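Local coordinates for protein glycerol dehydrogenase (PDB 6CSJ) that probably catalyses the NAD-linked oxidation of glycerol and, as a double mutant, has acquired D-lactate dehydrogenase activity, at residues 260-265 / 326-331; 283-288 / 349-354. The protein carries 2 engineered substitutions. All blocks are in the same frame, centred on the assembly; numbering follows the deposited sequence.

Contact 1 (260-265 / 326-331); sequences LTVLEE and AELSCA
Leu328 reaches out from the last turn of helix 319-329 and sets a single methyl, CD2, against Thr261 and Val262 of the loop that follows helix 252-259. Its CG stands anti to the backbone N (chi1 -172°), which carries the branch away from its own helix and toward the loop. CD2 comes to 3.6 Å from CG2 of Thr261 and to 3.7 Å from CG2 of Val262, so one methyl meets two. The two approaches differ in direction: the side chains of Thr261 and Leu328 cross at a slant, whereas Val262 and Leu328 run past each other in opposite senses.

Each residue type suits its place. The backbones stay well separated, the CA atoms of Val262 and Leu328 lying 8.1 Å apart, and leucine is long enough to help bridge that distance, its forked end touching both residues. Thr261 is exposed, and its two branches divide the work: the methyl faces the leucine, while OG1 is hydrogen-bonded to a residue flanking the contact. Val262, short and beta-branched, turns its CB toward the helix and offers CG2. Only 111 Å² is buried in total; this is a light apolar touch near the surface. The turn is held locally by Leu263 N bonding to Leu260 O at 2.9 Å.

In what is probably the C-terminal helical domain of the iron-containing alcohol dehydrogenase fold, Val262 also packs on Lys324 and Val325, extending the contact back along helix 319-329. At the end of that helix, Ser329 and Cys330 rest on Val348 of helix 345-365.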
# COMPACT_ATOMS: atom_id res chain seq x y z
N LEU A 260 -0.96 -15.06 7.21
CA LEU A 260 0.45 -15.47 7.15
C LEU A 260 1.31 -14.95 8.32
O LEU A 260 2.41 -15.47 8.53
CB LEU A 260 1.07 -15.08 5.80
CG LEU A 260 0.62 -16.00 4.62
CD1 LEU A 260 0.90 -15.37 3.29
CD2 LEU A 260 1.31 -17.34 4.66
N THR A 261 0.80 -13.97 9.09
CA THR A 261 1.49 -13.47 10.29
C THR A 261 1.80 -14.59 11.30
O THR A 261 2.77 -14.52 12.04
CB THR A 261 0.70 -12.35 10.99
OG1 THR A 261 1.58 -11.70 11.91
CG2 THR A 261 -0.47 -12.91 11.75
N VAL A 262 0.94 -15.62 11.32
CA VAL A 262 1.14 -16.85 12.10
C VAL A 262 2.49 -17.51 11.82
O VAL A 262 3.11 -18.06 12.72
CB VAL A 262 0.01 -17.87 11.81
CG1 VAL A 262 0.32 -19.26 12.38
CG2 VAL A 262 -1.34 -17.37 12.34
N LEU A 263 2.93 -17.50 10.56
CA LEU A 263 4.24 -18.03 10.18
C LEU A 263 5.34 -16.98 10.43
O LEU A 263 5.49 -16.02 9.67
CB LEU A 263 4.23 -18.48 8.72
CG LEU A 263 3.21 -19.56 8.37
CD1 LEU A 263 3.22 -19.85 6.88
CD2 LEU A 263 3.50 -20.86 9.13
N GLU A 264 6.09 -17.18 11.51
CA GLU A 264 7.14 -16.26 11.96
C GLU A 264 8.23 -16.00 10.91
O GLU A 264 8.70 -14.87 10.77
CB GLU A 264 7.78 -16.78 13.27
CG GLU A 264 8.26 -18.23 13.24
CD GLU A 264 8.07 -18.97 14.56
OE1 GLU A 264 7.00 -18.88 15.21
OE2 GLU A 264 9.01 -19.67 14.92
N GLU A 265 8.61 -17.04 10.18
CA GLU A 265 9.57 -16.92 9.05
C GLU A 265 9.17 -15.88 7.97
O GLU A 265 10.04 -15.40 7.25
CB GLU A 265 9.80 -18.26 8.34
CG GLU A 265 9.99 -19.50 9.19
CD GLU A 265 8.76 -20.40 9.24
OE1 GLU A 265 7.73 -20.04 9.87
OE2 GLU A 265 8.83 -21.49 8.66
N ALA A 326 -4.92 -20.47 7.79
CA ALA A 326 -6.25 -20.53 7.19
C ALA A 326 -7.35 -20.05 8.13
O ALA A 326 -8.26 -19.33 7.70
CB ALA A 326 -6.54 -21.95 6.72
N GLU A 327 -7.27 -20.46 9.39
CA GLU A 327 -8.24 -20.03 10.42
C GLU A 327 -8.20 -18.53 10.63
O GLU A 327 -9.26 -17.88 10.62
CB GLU A 327 -8.04 -20.78 11.75
CG GLU A 327 -8.97 -21.99 11.92
CD GLU A 327 -8.27 -23.26 12.39
OE1 GLU A 327 -7.43 -23.17 13.33
OE2 GLU A 327 -8.55 -24.34 11.82
N LEU A 328 -7.00 -17.96 10.76
CA LEU A 328 -6.85 -16.51 10.92
C LEU A 328 -7.34 -15.75 9.68
O LEU A 328 -7.95 -14.68 9.81
CB LEU A 328 -5.41 -16.13 11.28
CG LEU A 328 -5.12 -14.66 11.66
CD1 LEU A 328 -6.03 -14.10 12.74
CD2 LEU A 328 -3.66 -14.55 12.10
N SER A 329 -7.10 -16.31 8.49
CA SER A 329 -7.59 -15.71 7.23
C SER A 329 -9.12 -15.64 7.19
O SER A 329 -9.67 -14.74 6.56
CB SER A 329 -7.10 -16.49 6.01
OG SER A 329 -5.69 -16.62 5.98
N CYS A 330 -9.78 -16.60 7.84
CA CYS A 330 -11.25 -16.69 7.89
C CYS A 330 -11.91 -16.12 9.17
O CYS A 330 -13.10 -16.35 9.39
CB CYS A 330 -11.68 -18.15 7.71
SG CYS A 330 -11.17 -18.86 6.13
N ALA A 331 -11.16 -15.37 9.99
CA ALA A 331 -11.72 -14.73 11.19
C ALA A 331 -12.92 -13.87 10.87
O ALA A 331 -13.01 -13.32 9.79
CB ALA A 331 -10.65 -13.88 11.90

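Contact 2 (283-288 / 349-354)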
# COMPACT_ATOMS: atom_id res chain seq x y z
N LEU A 283 -6.43 -17.00 -6.63
CA LEU A 283 -6.72 -17.54 -7.96
C LEU A 283 -7.03 -19.05 -7.93
O LEU A 283 -7.88 -19.53 -8.69
CB LEU A 283 -5.58 -17.23 -8.94
CG LEU A 283 -5.32 -15.75 -9.24
CD1 LEU A 283 -4.11 -15.61 -10.15
CD2 LEU A 283 -6.52 -15.08 -9.86
N ILE A 284 -6.34 -19.79 -7.07
CA ILE A 284 -6.66 -21.20 -6.82
C ILE A 284 -8.05 -21.32 -6.17
O ILE A 284 -8.88 -22.11 -6.62
CB ILE A 284 -5.61 -21.89 -5.92
CG1 ILE A 284 -4.19 -21.79 -6.50
CG2 ILE A 284 -5.98 -23.36 -5.69
CD1 ILE A 284 -4.03 -22.31 -7.90
N LEU A 285 -8.30 -20.51 -5.14
CA LEU A 285 -9.56 -20.52 -4.40
C LEU A 285 -10.78 -20.30 -5.32
O LEU A 285 -11.74 -21.06 -5.26
CB LEU A 285 -9.53 -19.47 -3.28
CG LEU A 285 -10.76 -19.31 -2.38
CD1 LEU A 285 -11.09 -20.58 -1.62
CD2 LEU A 285 -10.54 -18.14 -1.44
N GLU A 286 -10.71 -19.28 -6.17
CA GLU A 286 -11.79 -18.99 -7.15
C GLU A 286 -11.66 -19.86 -8.42
O GLU A 286 -12.53 -19.81 -9.28
CB GLU A 286 -11.88 -17.49 -7.51
CG GLU A 286 -10.66 -16.86 -8.18
CD GLU A 286 -10.90 -15.38 -8.58
OE1 GLU A 286 -11.52 -15.18 -9.64
OE2 GLU A 286 -10.48 -14.43 -7.88
N ASP A 287 -10.58 -20.63 -8.50
CA ASP A 287 -10.27 -21.51 -9.62
C ASP A 287 -10.25 -20.73 -10.93
O ASP A 287 -10.92 -21.09 -11.90
CB ASP A 287 -11.22 -22.71 -9.66
CG ASP A 287 -10.81 -23.75 -10.71
OD1 ASP A 287 -9.60 -24.08 -10.81
OD2 ASP A 287 -11.68 -24.23 -11.47
N ALA A 288 -9.46 -19.66 -10.95
CA ALA A 288 -9.25 -18.86 -12.15
C ALA A 288 -8.67 -19.76 -13.25
O ALA A 288 -8.04 -20.78 -12.94
CB ALA A 288 -8.31 -17.70 -11.86
N TYR A 349 -7.17 -23.40 3.41
CA TYR A 349 -6.02 -24.30 3.55
C TYR A 349 -5.66 -24.96 2.21
O TYR A 349 -4.48 -24.97 1.81
CB TYR A 349 -6.32 -25.38 4.60
CG TYR A 349 -5.16 -26.34 4.84
CD1 TYR A 349 -4.12 -26.00 5.69
CD2 TYR A 349 -5.12 -27.58 4.21
CE1 TYR A 349 -3.06 -26.87 5.90
CE2 TYR A 349 -4.07 -28.45 4.41
CZ TYR A 349 -3.04 -28.10 5.26
OH TYR A 349 -2.00 -28.97 5.45
N ALA A 350 -6.67 -25.48 1.53
CA ALA A 350 -6.49 -26.12 0.22
C ALA A 350 -5.93 -25.15 -0.82
O ALA A 350 -5.02 -25.51 -1.58
CB ALA A 350 -7.79 -26.73 -0.27
N ALA A 351 -6.46 -23.93 -0.84
CA ALA A 351 -5.97 -22.88 -1.76
C ALA A 351 -4.49 -22.50 -1.51
O ALA A 351 -3.71 -22.35 -2.45
CB ALA A 351 -6.86 -21.64 -1.68
N ILE A 352 -4.11 -22.36 -0.24
CA ILE A 352 -2.76 -21.97 0.13
C ILE A 352 -1.74 -23.04 -0.25
O ILE A 352 -0.73 -22.75 -0.91
CB ILE A 352 -2.68 -21.59 1.64
CG1 ILE A 352 -3.46 -20.28 1.87
CG2 ILE A 352 -1.23 -21.42 2.11
CD1 ILE A 352 -3.84 -20.02 3.31
N VAL A 353 -1.99 -24.28 0.16
CA VAL A 353 -1.05 -25.37 -0.09
C VAL A 353 -0.97 -25.66 -1.60
O VAL A 353 0.12 -25.93 -2.12
CB VAL A 353 -1.41 -26.64 0.71
CG1 VAL A 353 -0.54 -27.83 0.32
CG2 VAL A 353 -1.28 -26.35 2.20
N THR A 354 -2.11 -25.56 -2.28
CA THR A 354 -2.14 -25.79 -3.73
C THR A 354 -1.48 -24.63 -4.49
O THR A 354 -0.81 -24.86 -5.51
CB THR A 354 -3.58 -26.07 -4.21
OG1 THR A 354 -4.10 -27.20 -3.50
CG2 THR A 354 -3.62 -26.35 -5.72
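Ala351 of helix 345-365 packs against Leu285 and Ile284 in the last turn of helix 271-285, which ends in a Schellman motif: Asp287 has positive phi, and the backbone closes with Ala288 N bonded to Leu283 O and Asp287 N to Ile284 O. The tight part lies around the alanine. Its CB meets CB of Leu285 at 3.8 Å, and the CA atoms of these two residues are only 5.0 Å apart. Such an approach suits alanine, whose lone methyl lets the two backbones come together; Leu285 contributes its CB here, and its side chain also packs on Leu347 and Phe341.

Ile284 belongs to the same tight part. It lays its beta carbon and gamma branches along the alanine backbone, CG2 standing 4.0 Å from CA of Ala351, and its bulky side chain also packs on Ala355, Val358 and Ile293. The same methyl, anti to the backbone N of Ile284, reaches CG2 of Thr354 at 3.8 Å, the two side chains crossing at an angle. This Thr354 edge is the thinner, partly exposed side, giving up about half as much surface as Ala351. Past the end of helix 271-285, Asp287 is exposed, while Glu286 forms a salt bridge with Arg180.

Threonine serves the edge by turning its methyl to the isoleucine and its hydroxyl back to its own helix. A serine here, lacking the methyl that CG2 of Ile284 touches, would probably open a small gap at this edge of the helix pair. The hydroxyl bond runs from OG1 of Thr354 to O of Ala350 at 2.7 Å, with a C=O...donor angle of 150°; the carbonyl also accepts Thr354 N, which reaches it from the opposite face of its plane.

Contacts 1 and 2 lie with their centres about 15 Å apart, on the same side of the chain's centre, in the helical region that follows the six-stranded parallel sheet. Their segments alternate along the chain: 260-265, 283-288, 326-331, then 349-354. Helices 319-329 and 345-365 are consecutive, and they join the two contacts directly, CB of Ala326 lying 3.7 Å from N of Tyr349. Helix 319-329 thus touches both the loop 260-265 and helix 345-365, while the latter receives the end of helix 271-285. The C-terminal helices are in this way packed against an earlier loop and an earlier helix, tying distant parts of the sequence into one helical domain.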